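Local coordinates for protein member of DUF4221 family (Bacteroides vulgatus, PDB 3S9J) that is of unknown function but folds as a six-bladed beta-propeller, a member of the DUF4221 family that is probably a lipoprotein in its natural form, at residues A236-L241 against R281-P286; T298-F304 against Y326-M330; G74-L78 against Q109-I113. All blocks are in the same frame, centred on the assembly; numbering follows the deposited sequence.

Contact 1 (A236-L241 against R281-P286)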
ATOM      1  N   ALA A 236       3.430 -17.783  -3.460  1.00 33.92           N
ATOM      2  CA  ALA A 236       2.288 -16.956  -3.799  1.00 33.34           C
ATOM      3  C   ALA A 236       2.437 -16.491  -5.243  1.00 32.23           C
ATOM      4  O   ALA A 236       2.276 -15.319  -5.547  1.00 31.35           O
ATOM      5  CB  ALA A 236       2.188 -15.765  -2.847  1.00 31.68           C
ATOM      6  N   LYS A 237       2.745 -17.444  -6.122  1.00 34.28           N
ATOM      7  CA  LYS A 237       3.011 -17.183  -7.542  1.00 34.56           C
ATOM      8  C   LYS A 237       1.719 -17.212  -8.341  1.00 33.86           C
ATOM      9  O   LYS A 237       0.876 -18.098  -8.147  1.00 35.28           O
ATOM     10  CB  LYS A 237       3.972 -18.272  -8.072  1.00 36.83           C
ATOM     11  CG  LYS A 237       4.143 -18.314  -9.571  1.00 35.63           C
ATOM     12  CD  LYS A 237       5.057 -19.460 -10.016  1.00 35.51           C
ATOM     13  CE  LYS A 237       5.068 -19.530 -11.539  1.00 36.10           C
ATOM     14  NZ  LYS A 237       3.726 -19.789 -12.154  1.00 36.20           N
ATOM     15  N   SER A 238       1.587 -16.280  -9.272  1.00 30.53           N
ATOM     16  CA  SER A 238       0.501 -16.286 -10.247  1.00 29.47           C
ATOM     17  C   SER A 238       0.664 -17.435 -11.262  1.00 31.51           C
ATOM     18  O   SER A 238       1.767 -17.650 -11.777  1.00 32.82           O
ATOM     19  CB  SER A 238       0.506 -14.997 -11.047  1.00 27.70           C
ATOM     20  OG  SER A 238      -0.401 -15.089 -12.136  1.00 29.32           O
ATOM     21  N   ARG A 239      -0.446 -18.121 -11.562  1.00 32.20           N
ATOM     22  CA  ARG A 239      -0.407 -19.167 -12.592  0.50 33.71           C
ATOM     23  C   ARG A 239      -0.157 -18.607 -13.994  1.00 35.00           C
ATOM     24  O   ARG A 239       0.174 -19.366 -14.893  1.00 31.99           O
ATOM     25  CB  ARG A 239      -1.685 -20.020 -12.574  0.50 35.14           C
ATOM     26  CG  ARG A 239      -2.970 -19.304 -13.006  0.50 34.03           C
ATOM     27  CD  ARG A 239      -4.182 -19.935 -12.295  0.50 41.99           C
ATOM     28  NE  ARG A 239      -4.062 -19.837 -10.837  0.50 37.61           N
ATOM     29  CZ  ARG A 239      -4.770 -20.544  -9.960  0.50 42.22           C
ATOM     30  NH1 ARG A 239      -5.670 -21.423 -10.369  0.50 41.59           N
ATOM     31  NH2 ARG A 239      -4.569 -20.365  -8.661  0.50 43.66           N
ATOM     32  N   TYR A 240      -0.276 -17.293 -14.176  1.00 32.46           N
ATOM     33  CA  TYR A 240      -0.114 -16.677 -15.480  1.00 34.82           C
ATOM     34  C   TYR A 240       1.280 -16.136 -15.711  1.00 33.85           C
ATOM     35  O   TYR A 240       1.573 -15.740 -16.816  1.00 37.24           O
ATOM     36  CB  TYR A 240      -1.139 -15.552 -15.664  1.00 35.91           C
ATOM     37  CG  TYR A 240      -2.541 -16.051 -15.466  1.00 39.48           C
ATOM     38  CD1 TYR A 240      -3.101 -16.941 -16.378  1.00 41.92           C
ATOM     39  CD2 TYR A 240      -3.309 -15.665 -14.361  1.00 36.82           C
ATOM     40  CE1 TYR A 240      -4.364 -17.440 -16.217  1.00 48.99           C
ATOM     41  CE2 TYR A 240      -4.599 -16.181 -14.185  1.00 42.21           C
ATOM     42  CZ  TYR A 240      -5.121 -17.056 -15.133  1.00 51.34           C
ATOM     43  OH  TYR A 240      -6.387 -17.583 -15.001  1.00 56.52           O
ATOM     44  N   LEU A 241       2.134 -16.162 -14.682  1.00 33.16           N
ATOM     45  CA  LEU A 241       3.485 -15.591 -14.756  1.00 31.43           C
ATOM     46  C   LEU A 241       4.564 -16.634 -14.576  1.00 33.45           C
ATOM     47  O   LEU A 241       4.429 -17.567 -13.797  1.00 34.01           O
ATOM     48  CB  LEU A 241       3.700 -14.528 -13.654  1.00 31.52           C
ATOM     49  CG  LEU A 241       2.771 -13.317 -13.663  1.00 32.15           C
ATOM     50  CD1 LEU A 241       3.112 -12.398 -12.482  1.00 28.56           C
ATOM     51  CD2 LEU A 241       2.852 -12.599 -15.020  1.00 29.32           C
ATOM     52  N   ARG A 281      -3.330 -11.276  -3.149  1.00 26.17           N
ATOM     53  CA  ARG A 281      -2.110 -10.758  -3.737  1.00 24.90           C
ATOM     54  C   ARG A 281      -2.376 -10.349  -5.182  1.00 26.56           C
ATOM     55  O   ARG A 281      -2.859 -11.143  -6.011  1.00 25.79           O
ATOM     56  CB  ARG A 281      -0.970 -11.781  -3.672  1.00 25.59           C
ATOM     57  CG  ARG A 281       0.370 -11.149  -3.956  1.00 25.34           C
ATOM     58  CD  ARG A 281       1.533 -12.128  -3.956  1.00 27.34           C
ATOM     59  NE  ARG A 281       2.789 -11.396  -3.898  1.00 26.30           N
ATOM     60  CZ  ARG A 281       3.984 -11.880  -4.188  1.00 29.54           C
ATOM     61  NH1 ARG A 281       4.133 -13.145  -4.604  1.00 27.67           N
ATOM     62  NH2 ARG A 281       5.036 -11.081  -4.083  1.00 27.28           N
ATOM     63  N   PHE A 282      -2.060  -9.105  -5.494  1.00 24.56           N
ATOM     64  CA  PHE A 282      -2.252  -8.593  -6.847  1.00 24.35           C
ATOM     65  C   PHE A 282      -0.995  -8.890  -7.681  1.00 25.91           C
ATOM     66  O   PHE A 282       0.128  -8.780  -7.179  1.00 23.10           O
ATOM     67  CB  PHE A 282      -2.491  -7.075  -6.808  1.00 23.55           C
ATOM     68  CG  PHE A 282      -3.881  -6.669  -6.344  1.00 24.23           C
ATOM     69  CD1 PHE A 282      -4.328  -6.983  -5.063  1.00 26.30           C
ATOM     70  CD2 PHE A 282      -4.725  -5.965  -7.174  1.00 24.07           C
ATOM     71  CE1 PHE A 282      -5.597  -6.605  -4.648  1.00 25.57           C
ATOM     72  CE2 PHE A 282      -5.995  -5.590  -6.773  1.00 24.99           C
ATOM     73  CZ  PHE A 282      -6.430  -5.900  -5.482  1.00 21.85           C
ATOM     74  N   ALA A 283      -1.190  -9.233  -8.955  1.00 26.05           N
ATOM     75  CA  ALA A 283      -0.086  -9.518  -9.880  1.00 26.59           C
ATOM     76  C   ALA A 283      -0.303  -8.713 -11.151  1.00 26.52           C
ATOM     77  O   ALA A 283      -1.417  -8.692 -11.663  1.00 26.32           O
ATOM     78  CB  ALA A 283      -0.064 -11.003 -10.198  1.00 24.36           C
ATOM     79  N   GLU A 284       0.747  -8.047 -11.629  1.00 25.98           N
ATOM     80  CA  GLU A 284       0.696  -7.294 -12.861  1.00 23.35           C
ATOM     81  C   GLU A 284       1.173  -8.191 -14.000  1.00 26.00           C
ATOM     82  O   GLU A 284       2.236  -8.785 -13.913  1.00 24.71           O
ATOM     83  CB  GLU A 284       1.577  -6.047 -12.776  1.00 24.46           C
ATOM     84  CG  GLU A 284       1.295  -5.165 -11.574  1.00 27.20           C
ATOM     85  CD  GLU A 284       1.986  -3.802 -11.604  1.00 27.34           C
ATOM     86  OE1 GLU A 284       2.992  -3.598 -12.332  1.00 26.78           O
ATOM     87  OE2 GLU A 284       1.492  -2.899 -10.885  1.00 31.56           O
HETATM   88  N   MSE A 285       0.389  -8.250 -15.069  1.00 23.03           N
HETATM   89  CA  MSE A 285       0.731  -9.038 -16.248  1.00 27.15           C
HETATM   90  C   MSE A 285       1.762  -8.322 -17.095  1.00 24.97           C
HETATM   91  O   MSE A 285       1.895  -7.095 -17.017  1.00 24.47           O
HETATM   92  CB  MSE A 285      -0.505  -9.303 -17.080  1.00 27.34           C
HETATM   93  CG  MSE A 285      -1.615 -10.074 -16.343  1.00 29.12           C
HETATM   94 SE   MSE A 285      -1.113 -11.838 -15.768  0.75 25.80          SE
HETATM   95  CE  MSE A 285      -0.685 -11.510 -13.899  1.00 27.68           C
ATOM     96  N   PRO A 286       2.457  -9.073 -17.976  1.00 25.97           N
ATOM     97  CA  PRO A 286       3.444  -8.397 -18.794  1.00 25.82           C
ATOM     98  C   PRO A 286       2.853  -7.362 -19.743  1.00 25.75           C
ATOM     99  O   PRO A 286       1.730  -7.536 -20.261  1.00 23.78           O
ATOM    100  CB  PRO A 286       4.099  -9.536 -19.594  1.00 26.35           C
ATOM    101  CG  PRO A 286       3.724 -10.806 -18.903  1.00 30.93           C
ATOM    102  CD  PRO A 286       2.412 -10.520 -18.216  1.00 28.80           C
TER
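Leu241 and Met285, a selenomethionine, meet at the apolar end of this contact. With the leucine's CG anti to its carbonyl carbon (chi1 -60°), the branched tip is carried across to the other segment. Leu241 CD2 lies 3.9 Å from Met285 CE and 3.8 Å from Pro286 CD, while Leu241 CD1 comes within 4.2 Å of Ala283 CB. The unbranched Met285 chain bends at chi2 and chi3 to follow this surface, which sets Met285 SE 3.7 Å from Tyr240 CB. The same SE makes an oblique Met-aromatic contact, 5.5 Å from the centroid of the Tyr240 ring. Alanine suits position 283 because its small side chain lets Ser238 CB approach Ala283 CB to 4.1 Å.

In the six-bladed beta-propeller these are parts of adjacent blades: 236-241 continues from the outermost strand 231-235 of one four-stranded sheet, and 281-284 belongs to strand 278-284 of the next.

The polar contact across the blades is made by Arg281, whose extended chain spans the distance. Arg281 NH1 donates to Ala236 O (3.0 Å, 153°); the oxygen lies near the guanidinium plane, but the donor stands above the carbonyl plane. NH2 bonds to Tyr219 O, and Tyr267 adds a cation-pi contact, which together fix the group's rotation. Within the loop, Ser238 OG accepts from Tyr240 N (3.0 Å) in an ST turn and also bonds to Glu318. Leu241 N closes the type I turn from Ser238 by donating to Ser238 O; Lys237 NZ braces it, donating to Ser238 O from the opposite face and to Leu241 O.

Contact 2 (T298-F304 against Y326-M330). With GOL (glycerol), chain S; FMT (formic acid), chain K.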
ATOM      1  N   THR A 298       1.966   3.218 -13.855  1.00 24.28           N
ATOM      2  CA  THR A 298       1.434   1.989 -14.434  1.00 25.32           C
ATOM      3  C   THR A 298       0.470   2.340 -15.566  1.00 25.09           C
ATOM      4  O   THR A 298      -0.448   3.207 -15.425  1.00 23.12           O
ATOM      5  CB  THR A 298       0.740   1.117 -13.373  1.00 25.57           C
ATOM      6  OG1 THR A 298       1.671   0.842 -12.314  1.00 25.84           O
ATOM      7  CG2 THR A 298       0.186  -0.192 -14.011  1.00 25.04           C
ATOM      8  N   PRO A 299       0.677   1.724 -16.737  1.00 23.63           N
ATOM      9  CA  PRO A 299      -0.192   2.034 -17.849  1.00 24.74           C
ATOM     10  C   PRO A 299      -1.641   1.677 -17.582  1.00 23.25           C
ATOM     11  O   PRO A 299      -1.925   0.678 -16.920  1.00 23.20           O
ATOM     12  CB  PRO A 299       0.344   1.112 -18.980  1.00 25.49           C
ATOM     13  CG  PRO A 299       1.734   0.891 -18.632  1.00 28.88           C
ATOM     14  CD  PRO A 299       1.788   0.836 -17.145  1.00 26.21           C
ATOM     15  N   LYS A 300      -2.542   2.474 -18.147  1.00 24.02           N
ATOM     16  CA  LYS A 300      -3.976   2.272 -17.916  1.00 26.81           C
ATOM     17  C   LYS A 300      -4.408   0.937 -18.506  1.00 26.22           C
ATOM     18  O   LYS A 300      -5.394   0.358 -18.082  1.00 23.49           O
ATOM     19  CB  LYS A 300      -4.788   3.399 -18.548  1.00 27.60           C
ATOM     20  CG  LYS A 300      -4.360   4.805 -18.158  1.00 31.86           C
ATOM     21  CD  LYS A 300      -4.212   5.008 -16.697  1.00 36.21           C
ATOM     22  CE  LYS A 300      -3.915   6.485 -16.427  1.00 42.82           C
ATOM     23  NZ  LYS A 300      -3.837   6.708 -15.011  1.00 38.29           N
ATOM     24  N   GLY A 301      -3.668   0.432 -19.503  1.00 25.11           N
ATOM     25  CA  GLY A 301      -4.018  -0.837 -20.124  1.00 26.23           C
ATOM     26  C   GLY A 301      -3.388  -2.086 -19.533  1.00 26.68           C
ATOM     27  O   GLY A 301      -3.626  -3.181 -20.042  1.00 26.49           O
ATOM     28  N   LYS A 302      -2.620  -1.950 -18.452  1.00 25.29           N
ATOM     29  CA  LYS A 302      -1.921  -3.112 -17.895  1.00 25.70           C
ATOM     30  C   LYS A 302      -2.920  -4.083 -17.265  1.00 26.87           C
ATOM     31  O   LYS A 302      -3.762  -3.694 -16.483  1.00 27.00           O
ATOM     32  CB  LYS A 302      -0.815  -2.698 -16.909  1.00 26.13           C
ATOM     33  CG  LYS A 302       0.227  -3.824 -16.698  1.00 25.31           C
ATOM     34  CD  LYS A 302       1.416  -3.321 -15.871  1.00 24.75           C
ATOM     35  CE  LYS A 302       2.568  -4.343 -15.899  1.00 23.77           C
ATOM     36  NZ  LYS A 302       3.716  -4.053 -14.938  1.00 22.88           N
ATOM     37  N   GLU A 303      -2.861  -5.337 -17.668  1.00 24.94           N
ATOM     38  CA  GLU A 303      -3.738  -6.343 -17.089  0.50 27.00           C
ATOM     39  C   GLU A 303      -3.191  -6.800 -15.752  1.00 25.91           C
ATOM     40  O   GLU A 303      -1.998  -6.607 -15.453  1.00 24.45           O
ATOM     41  CB  GLU A 303      -3.896  -7.503 -18.045  0.50 28.11           C
ATOM     42  CG  GLU A 303      -4.568  -7.070 -19.341  0.50 28.27           C
ATOM     43  CD  GLU A 303      -4.462  -8.088 -20.443  0.50 38.72           C
ATOM     44  OE1 GLU A 303      -3.383  -8.726 -20.578  0.50 28.97           O
ATOM     45  OE2 GLU A 303      -5.464  -8.212 -21.185  0.50 35.87           O
ATOM     46  N   PHE A 304      -4.067  -7.365 -14.938  1.00 26.21           N
ATOM     47  CA  PHE A 304      -3.665  -7.859 -13.621  1.00 24.04           C
ATOM     48  C   PHE A 304      -4.516  -9.021 -13.177  1.00 25.84           C
ATOM     49  O   PHE A 304      -5.549  -9.346 -13.779  1.00 26.63           O
ATOM     50  CB  PHE A 304      -3.698  -6.731 -12.572  1.00 25.28           C
ATOM     51  CG  PHE A 304      -5.067  -6.218 -12.259  1.00 25.08           C
ATOM     52  CD1 PHE A 304      -5.692  -5.307 -13.121  1.00 24.74           C
ATOM     53  CD2 PHE A 304      -5.719  -6.596 -11.088  1.00 24.02           C
ATOM     54  CE1 PHE A 304      -6.960  -4.804 -12.849  1.00 23.81           C
ATOM     55  CE2 PHE A 304      -6.993  -6.109 -10.810  1.00 25.09           C
ATOM     56  CZ  PHE A 304      -7.609  -5.201 -11.698  1.00 23.40           C
ATOM     57  N   TYR A 326     -10.047  -0.923 -14.351  1.00 21.50           N
ATOM     58  CA  TYR A 326      -9.852  -0.732 -12.932  1.00 21.81           C
ATOM     59  C   TYR A 326      -8.652   0.139 -12.615  1.00 23.04           C
ATOM     60  O   TYR A 326      -7.684   0.217 -13.387  1.00 24.33           O
ATOM     61  CB  TYR A 326      -9.662  -2.097 -12.242  1.00 22.48           C
ATOM     62  CG  TYR A 326     -10.836  -2.990 -12.451  1.00 24.38           C
ATOM     63  CD1 TYR A 326     -11.989  -2.845 -11.680  1.00 26.24           C
ATOM     64  CD2 TYR A 326     -10.819  -3.981 -13.425  1.00 24.87           C
ATOM     65  CE1 TYR A 326     -13.094  -3.658 -11.885  1.00 26.60           C
ATOM     66  CE2 TYR A 326     -11.923  -4.798 -13.632  1.00 29.58           C
ATOM     67  CZ  TYR A 326     -13.044  -4.627 -12.864  1.00 30.62           C
ATOM     68  OH  TYR A 326     -14.148  -5.396 -13.079  1.00 30.10           O
ATOM     69  N   PHE A 327      -8.713   0.793 -11.456  1.00 22.77           N
ATOM     70  CA  PHE A 327      -7.599   1.529 -10.907  1.00 21.14           C
ATOM     71  C   PHE A 327      -7.242   0.783  -9.614  1.00 22.97           C
ATOM     72  O   PHE A 327      -7.720   1.126  -8.513  1.00 20.66           O
ATOM     73  CB  PHE A 327      -7.960   3.003 -10.661  1.00 24.31           C
ATOM     74  CG  PHE A 327      -6.765   3.852 -10.384  1.00 23.11           C
ATOM     75  CD1 PHE A 327      -6.063   4.447 -11.436  1.00 25.59           C
ATOM     76  CD2 PHE A 327      -6.262   3.982  -9.106  1.00 21.70           C
ATOM     77  CE1 PHE A 327      -4.905   5.210 -11.185  1.00 27.13           C
ATOM     78  CE2 PHE A 327      -5.120   4.738  -8.877  1.00 21.58           C
ATOM     79  CZ  PHE A 327      -4.447   5.333  -9.912  1.00 24.79           C
ATOM     80  N   TYR A 328      -6.470  -0.303  -9.759  1.00 21.86           N
ATOM     81  CA  TYR A 328      -6.279  -1.222  -8.636  1.00 22.29           C
ATOM     82  C   TYR A 328      -5.381  -0.663  -7.544  1.00 19.82           C
ATOM     83  O   TYR A 328      -5.352  -1.237  -6.452  1.00 23.13           O
ATOM     84  CB  TYR A 328      -5.797  -2.606  -9.103  1.00 23.08           C
ATOM     85  CG  TYR A 328      -4.497  -2.616  -9.867  1.00 24.15           C
ATOM     86  CD1 TYR A 328      -3.278  -2.520  -9.186  1.00 24.29           C
ATOM     87  CD2 TYR A 328      -4.470  -2.718 -11.238  1.00 26.02           C
ATOM     88  CE1 TYR A 328      -2.063  -2.509  -9.867  1.00 26.42           C
ATOM     89  CE2 TYR A 328      -3.247  -2.748 -11.939  1.00 26.53           C
ATOM     90  CZ  TYR A 328      -2.058  -2.639 -11.260  1.00 28.03           C
ATOM     91  OH  TYR A 328      -0.852  -2.625 -11.905  1.00 31.93           O
ATOM     92  N   LYS A 329      -4.688   0.432  -7.806  1.00 19.84           N
ATOM     93  CA  LYS A 329      -3.955   1.136  -6.776  1.00 19.49           C
ATOM     94  C   LYS A 329      -4.859   1.927  -5.809  1.00 21.55           C
ATOM     95  O   LYS A 329      -4.355   2.564  -4.874  1.00 21.37           O
ATOM     96  CB  LYS A 329      -2.854   2.010  -7.376  1.00 20.84           C
ATOM     97  CG  LYS A 329      -1.820   1.142  -8.098  1.00 21.09           C
ATOM     98  CD  LYS A 329      -0.586   1.905  -8.497  1.00 25.18           C
ATOM     99  CE  LYS A 329       0.384   1.015  -9.236  1.00 24.76           C
ATOM    100  NZ  LYS A 329       1.643   1.726  -9.675  1.00 24.45           N
HETATM  101  N   MSE A 330      -6.175   1.835  -6.029  1.00 21.87           N
HETATM  102  CA  MSE A 330      -7.187   2.213  -5.039  1.00 21.18           C
HETATM  103  C   MSE A 330      -8.099   1.018  -4.768  1.00 23.66           C
HETATM  104  O   MSE A 330      -9.153   0.840  -5.412  1.00 23.89           O
HETATM  105  CB  MSE A 330      -7.992   3.416  -5.501  1.00 20.23           C
HETATM  106  CG  MSE A 330      -7.273   4.747  -5.302  1.00 21.33           C
HETATM  107 SE   MSE A 330      -8.463   6.275  -5.428  0.75 16.59          SE
HETATM  108  CE  MSE A 330      -8.928   6.140  -7.324  1.00 21.37           C
TER
HETATM  109  C1  GOL S 417      -3.330   1.129 -11.393  1.00 27.14           C
HETATM  110  O1  GOL S 417      -4.164   1.732 -10.440  1.00 22.90           O
HETATM  111  C2  GOL S 417      -4.116   1.057 -12.712  1.00 27.83           C
HETATM  112  O2  GOL S 417      -5.059   0.042 -12.536  1.00 28.65           O
HETATM  113  C3  GOL S 417      -3.194   0.648 -13.841  1.00 32.90           C
HETATM  114  O3  GOL S 417      -3.947   0.451 -15.025  1.00 31.98           O
HETATM  115  C   FMT K 409      -6.943   7.272 -13.804  1.00 31.05           C
HETATM  116  O1  FMT K 409      -6.419   6.429 -14.590  1.00 32.11           O
HETATM  117  O2  FMT K 409      -6.316   8.188 -13.250  1.00 32.97           O
HETATM  118  O   HOH W   1       1.002   3.959 -11.264  1.00 28.33           O
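Tyr328 packs on Phe304 in an aromatic cluster that Tyr326 completes, where two neighbouring blades of the beta-propeller meet. Tyr328 CB lies over the Phe304 ring, 4.3 Å from its centroid and 19° off the normal, a CH-pi contact. With chi1 at 59°, CG stands between the backbone N and the carbonyl carbon, and the Tyr328 and Phe304 side chains run antiparallel to each other. Tyr328 CD2 therefore rests over the same Phe304 face, toward its rim, 3.4 Å from Phe304 CD1; the ring planes are inclined at 45°. CE2 follows along the same flank, and a glycerol, probably from the crystallisation liquor, sets its C1 over the centre of a Tyr328 face. At the tip, Tyr328 OH touches Thr298 CG2 at 3.4 Å and hydrogen-bonds to Glu284, so a tyrosine serves here as both apolar wall and polar end. At the edge of the Phe304 ring, Phe304 CZ meets Tyr326 CB at 3.8 Å. Glycerol O2 joins the backbone, accepting from Tyr328 N and donating to Tyr326 O. Lys329, extended beyond CG, ends with Lys329 NZ donating to Thr298 OG1 at 2.8 Å and to a water that also accepts from Thr298 N.

Contact 3 (G74-L78 against Q109-I113)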
ATOM      1  N   GLY A  74       0.684  27.503  11.351  1.00 36.07           N
ATOM      2  CA  GLY A  74       0.006  27.832  12.581  1.00 37.11           C
ATOM      3  C   GLY A  74       0.259  26.798  13.664  1.00 35.91           C
ATOM      4  O   GLY A  74       1.101  25.924  13.528  1.00 35.79           O
ATOM      5  N   PRO A  75      -0.485  26.884  14.760  1.00 39.80           N
ATOM      6  CA  PRO A  75      -0.238  25.948  15.854  1.00 41.54           C
ATOM      7  C   PRO A  75      -0.557  24.482  15.510  1.00 39.84           C
ATOM      8  O   PRO A  75      -0.035  23.558  16.147  1.00 38.69           O
ATOM      9  CB  PRO A  75      -1.142  26.466  16.986  1.00 43.03           C
ATOM     10  CG  PRO A  75      -2.114  27.390  16.356  1.00 44.68           C
ATOM     11  CD  PRO A  75      -1.596  27.815  15.023  1.00 43.14           C
ATOM     12  N   ASN A  76      -1.412  24.276  14.515  1.00 35.17           N
ATOM     13  CA  ASN A  76      -1.722  22.930  14.029  1.00 31.65           C
ATOM     14  C   ASN A  76      -1.128  22.673  12.654  1.00 29.56           C
ATOM     15  O   ASN A  76      -1.598  21.831  11.912  1.00 28.02           O
ATOM     16  CB  ASN A  76      -3.231  22.749  14.050  1.00 30.93           C
ATOM     17  CG  ASN A  76      -3.777  22.774  15.461  1.00 32.31           C
ATOM     18  OD1 ASN A  76      -3.339  21.981  16.312  1.00 29.60           O
ATOM     19  ND2 ASN A  76      -4.695  23.697  15.740  1.00 34.69           N
ATOM     20  N   GLY A  77      -0.046  23.378  12.339  1.00 28.16           N
ATOM     21  CA  GLY A  77       0.591  23.276  11.049  1.00 26.25           C
ATOM     22  C   GLY A  77       1.242  21.932  10.762  1.00 27.71           C
ATOM     23  O   GLY A  77       2.037  21.414  11.566  1.00 28.17           O
ATOM     24  N   LEU A  78       0.851  21.365   9.626  1.00 25.24           N
ATOM     25  CA  LEU A  78       1.387  20.136   9.083  1.00 24.96           C
ATOM     26  C   LEU A  78       1.938  20.472   7.717  1.00 26.23           C
ATOM     27  O   LEU A  78       1.203  20.426   6.719  1.00 25.02           O
ATOM     28  CB  LEU A  78       0.302  19.092   8.954  1.00 27.03           C
ATOM     29  CG  LEU A  78      -0.453  18.736  10.231  1.00 28.00           C
ATOM     30  CD1 LEU A  78      -1.793  18.099   9.877  1.00 30.17           C
ATOM     31  CD2 LEU A  78       0.357  17.805  11.133  1.00 26.10           C
ATOM     32  N   GLN A 109     -10.582  16.908  14.293  1.00 25.15           N
ATOM     33  CA  GLN A 109     -10.685  18.314  13.927  0.50 26.40           C
ATOM     34  C   GLN A 109      -9.398  18.801  13.260  1.00 27.47           C
ATOM     35  O   GLN A 109      -9.234  20.003  12.977  1.00 28.15           O
ATOM     36  CB  GLN A 109     -11.035  19.144  15.177  0.50 29.14           C
ATOM     37  CG  GLN A 109     -12.417  18.814  15.779  0.50 31.97           C
ATOM     38  CD  GLN A 109     -12.440  17.528  16.620  0.50 34.52           C
ATOM     39  OE1 GLN A 109     -11.608  17.330  17.518  0.50 33.24           O
ATOM     40  NE2 GLN A 109     -13.408  16.656  16.335  0.50 36.50           N
ATOM     41  N   GLY A 110      -8.459  17.871  13.015  1.00 25.37           N
ATOM     42  CA  GLY A 110      -7.195  18.237  12.407  1.00 24.75           C
ATOM     43  C   GLY A 110      -6.209  18.944  13.320  1.00 25.46           C
ATOM     44  O   GLY A 110      -5.238  19.538  12.836  1.00 28.20           O
ATOM     45  N   GLU A 111      -6.459  18.911  14.631  1.00 23.67           N
ATOM     46  CA  GLU A 111      -5.568  19.537  15.598  1.00 26.33           C
ATOM     47  C   GLU A 111      -4.444  18.602  15.952  1.00 26.46           C
ATOM     48  O   GLU A 111      -4.652  17.410  16.121  1.00 25.43           O
ATOM     49  CB  GLU A 111      -6.347  19.934  16.843  1.00 26.71           C
ATOM     50  CG  GLU A 111      -7.453  20.953  16.499  1.00 29.59           C
ATOM     51  CD  GLU A 111      -8.444  21.169  17.620  1.00 39.27           C
ATOM     52  OE1 GLU A 111      -8.571  20.312  18.516  1.00 34.09           O
ATOM     53  OE2 GLU A 111      -9.131  22.202  17.551  1.00 41.97           O
ATOM     54  N   ILE A 112      -3.241  19.149  16.062  1.00 26.55           N
ATOM     55  CA  ILE A 112      -2.086  18.343  16.407  1.00 25.02           C
ATOM     56  C   ILE A 112      -2.144  17.933  17.883  1.00 27.78           C
ATOM     57  O   ILE A 112      -2.423  18.744  18.785  1.00 28.96           O
ATOM     58  CB  ILE A 112      -0.755  19.037  16.081  1.00 25.06           C
ATOM     59  CG1 ILE A 112      -0.589  19.174  14.552  1.00 29.07           C
ATOM     60  CG2 ILE A 112       0.423  18.247  16.723  1.00 26.88           C
ATOM     61  CD1 ILE A 112       0.586  20.023  14.166  1.00 27.62           C
ATOM     62  N   ILE A 113      -1.965  16.645  18.089  1.00 25.25           N
ATOM     63  CA  ILE A 113      -1.777  16.051  19.411  1.00 25.29           C
ATOM     64  C   ILE A 113      -0.277  16.076  19.710  1.00 28.19           C
ATOM     65  O   ILE A 113       0.145  16.718  20.681  1.00 28.22           O
ATOM     66  CB  ILE A 113      -2.382  14.653  19.474  1.00 25.96           C
ATOM     67  CG1 ILE A 113      -3.906  14.724  19.208  1.00 31.01           C
ATOM     68  CG2 ILE A 113      -2.077  13.955  20.834  1.00 28.07           C
ATOM     69  CD1 ILE A 113      -4.611  13.352  19.001  1.00 26.40           C
TER
HETATM   70  O   HOH W   2      -3.922  20.823  10.811  1.00 30.26           O
HETATM   71  O   HOH W   3      -2.981  21.453  18.869  1.00 43.06           O
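The side chains of Asn76 and Glu111 run alongside one another in the same direction, their amide and carboxylate planes only 19° apart. Their closest side-chain approach is Asn76 OD1 to Glu111 CB, 3.7 Å. The amide's oxygen does the gripping. With CG anti to the carbonyl carbon (chi1 -66°), Asn76 turns OD1 to the backbone of the opposite segment, where it accepts from Ile112 N at 2.8 Å. The donor stands above the carbonyl plane, 41° out of it. A water donates to the same OD1 and to Ile112 O, so the amide oxygen has two partners; a second water bridges Asn76 O and Gly110 O. Asparagine suits the site because its short arm ends in an acceptor for a main-chain N-H.

Beneath this polar layer Leu78 and Ile112 run past each other in opposite directions, and Leu78 CD2 meets Ile112 CD1 at 3.8 Å. Ile112 CD1 also presses on Gly77 O, 3.3 Å away. Gly77 closes a type I turn from Gly74, where a CB would be crowded by Gly74 O, and Gly110 adopts a positive phi that glycine accepts readily.

Leu78 O bonds to the hydroxyl of Tyr52, a residue of a sodium site. The 74-78 loop leads from strand 63-69 of one propeller blade to strand 84-86 of the next, and packs Leu78 on strand 102-106 beside the turn into strand 112-117.

Along the chain contact 3 comes first, then contact 1, then contact 2, each closing before the next opens. Contacts 1 and 2 are neighbours, their centres 13 Å apart, and share the blade of strands 266-273, 278-284, 304-309 and 315-321: contact 1 ties it to the preceding blade, contact 2 to the last one, in which N-terminal strand 8-19 pairs with C-terminal strand 354-364 and closes the ring. Glu284 of contact 1 reaches both Tyr328 and, through a salt bridge, Lys302 of contact 2. Contact 3 lies across the chain's centre from contact 1, about 42 Å between centres, where the blade ending in strand 63-69 hands over to that beginning at 84-86.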